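Local coordinates for protein 6-phosphogluconolactonase (PDB 6VYE) that probably hydrolyses 6-phosphogluconolactone to 6-phosphogluconate, the second step of the pentose phosphate pathway, in Trypanosoma cruzi, at residues Glu84-Ala89 and Val115-Val120. Sequence-based numbering, arbitrary orientation.
Sequences ERLVPA and VDVGCV. With PO4 (phosphate ion), chain D.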
# COMPACT_ATOMS: atom_id res chain seq x y z
N GLU A 84 3.38 7.78 -3.37
CA GLU A 84 2.96 9.19 -3.54
C GLU A 84 3.40 9.64 -4.93
O GLU A 84 4.54 9.33 -5.31
CB GLU A 84 3.59 10.08 -2.47
CG GLU A 84 3.07 11.50 -2.52
CD GLU A 84 1.54 11.60 -2.43
OE1 GLU A 84 0.85 11.32 -3.47
OE2 GLU A 84 1.05 11.92 -1.33
N ARG A 85 2.54 10.40 -5.60
CA ARG A 85 2.83 11.12 -6.86
C ARG A 85 3.63 12.37 -6.51
O ARG A 85 3.26 13.04 -5.53
CB ARG A 85 1.53 11.47 -7.57
CG ARG A 85 0.84 10.25 -8.15
CD ARG A 85 0.11 9.43 -7.10
NE ARG A 85 -0.82 8.51 -7.73
CZ ARG A 85 -2.00 8.84 -8.26
NH1 ARG A 85 -2.44 10.09 -8.22
NH2 ARG A 85 -2.73 7.91 -8.83
N LEU A 86 4.70 12.64 -7.25
CA LEU A 86 5.51 13.87 -7.08
C LEU A 86 4.78 14.99 -7.82
O LEU A 86 5.16 15.37 -8.94
CB LEU A 86 6.94 13.62 -7.56
CG LEU A 86 7.71 12.77 -6.55
CD1 LEU A 86 8.91 12.06 -7.17
CD2 LEU A 86 8.13 13.63 -5.38
N VAL A 87 3.68 15.40 -7.20
CA VAL A 87 2.82 16.57 -7.55
C VAL A 87 2.64 17.35 -6.25
O VAL A 87 2.99 16.88 -5.17
CB VAL A 87 1.49 16.11 -8.17
CG1 VAL A 87 1.70 15.36 -9.48
CG2 VAL A 87 0.67 15.27 -7.21
N PRO A 88 2.17 18.62 -6.31
CA PRO A 88 2.00 19.39 -5.08
C PRO A 88 1.10 18.63 -4.09
O PRO A 88 0.24 17.92 -4.49
CB PRO A 88 1.39 20.71 -5.61
CG PRO A 88 1.97 20.80 -7.00
CD PRO A 88 1.87 19.39 -7.53
N ALA A 89 1.38 18.81 -2.80
CA ALA A 89 0.67 18.18 -1.66
C ALA A 89 -0.82 18.52 -1.67
O ALA A 89 -1.58 17.76 -1.05
CB ALA A 89 1.33 18.61 -0.37
N VAL A 115 5.05 11.95 2.30
CA VAL A 115 6.31 12.08 1.51
C VAL A 115 6.56 13.59 1.31
O VAL A 115 5.62 14.31 0.97
CB VAL A 115 6.19 11.29 0.20
CG1 VAL A 115 7.38 11.51 -0.74
CG2 VAL A 115 5.99 9.81 0.45
N ASP A 116 7.78 14.07 1.55
CA ASP A 116 8.16 15.48 1.21
C ASP A 116 8.19 15.59 -0.32
O ASP A 116 8.98 14.88 -0.93
CB ASP A 116 9.49 15.89 1.85
CG ASP A 116 9.61 17.39 2.08
OD1 ASP A 116 8.85 17.93 2.91
OD2 ASP A 116 10.45 18.02 1.43
N VAL A 117 7.31 16.40 -0.91
CA VAL A 117 7.22 16.58 -2.40
C VAL A 117 7.61 18.02 -2.79
O VAL A 117 7.23 18.45 -3.88
CB VAL A 117 5.82 16.22 -2.92
CG1 VAL A 117 5.51 14.75 -2.68
CG2 VAL A 117 4.71 17.10 -2.33
N GLY A 118 8.33 18.74 -1.92
CA GLY A 118 8.77 20.12 -2.13
C GLY A 118 9.57 20.26 -3.41
O GLY A 118 9.49 21.32 -4.03
N CYS A 119 10.31 19.21 -3.79
CA CYS A 119 11.10 19.16 -5.06
C CYS A 119 10.23 19.64 -6.24
O CYS A 119 10.79 20.31 -7.14
CB CYS A 119 11.69 17.78 -5.29
SG CYS A 119 10.55 16.58 -6.03
N VAL A 120 8.92 19.34 -6.24
CA VAL A 120 7.95 19.92 -7.22
C VAL A 120 7.90 21.43 -6.98
O VAL A 120 7.69 21.83 -5.82
CB VAL A 120 6.54 19.31 -7.10
CG1 VAL A 120 5.62 19.82 -8.20
CG2 VAL A 120 6.56 17.79 -7.12
P PO4 D . -1.84 4.30 -10.13
O1 PO4 D . -0.66 3.71 -9.31
O2 PO4 D . -3.10 4.20 -9.33
O3 PO4 D . -2.07 3.51 -11.40
O4 PO4 D . -1.51 5.74 -10.50
O HOH W 1 2.60 11.82 1.00
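The chain leaving strand 77-85 at Glu84 and Arg85 runs beside segment 115-120, the CA atoms of Leu86 and Val117 lying 5.7 Å apart. Leu86 is the centre of an inverse gamma turn, closed by a weak bond from Val87 N to Arg85 O. Val117 fills the middle of the contact. Its CG1 meets Leu86 CD2 at 3.9 Å and also reaches the CG of Glu84. CG1 lies anti to the carbonyl carbon (chi1 -63°), which leaves CG2 of Val117 between the backbone N and the carbonyl carbon, where it meets Val87 O at 3.3 Å and comes near the N and CB of Ala89. Leu86 CD2 is shared, for Cys119 SG touches it as well. Val120 adds two methyls: CG2 lies 3.3 Å from Leu86 O, and CG1 packs against Pro88 CD, the two side chains crossing at about a right angle. Val120 is poorly ordered, so this end is less certain.

Glu84 turns its CB to Val115 CG2 at 3.8 Å. Its carboxylate is buried but well supplied with donors. OE1 takes the N-H of Arg85 through its anti lone pair in a bent bond (134°), as well as that of Asn95. OE2 accepts from Tyr96 N and from a water, 2.8 Å away, which in turn accepts from Val115 N. The CB of Arg85 points away from segment 115-120. Its NH2 donates to O4 of the phosphate ion at 3.0 Å in a bent bond (133°), and its NH1 to Glu93 O. Arg206 NH2 and His173 NE2 also bond this ion, probably from the crystallisation liquor, which marks an anion-binding pocket.

The segments thus meet through valine methyls packed on apolar side chains and backbone carbonyls, with one bridging water. Four donors grip the Glu84 carboxylate and fix its rotation, joining the strand end to helix 95-104 and, through water, to Val115.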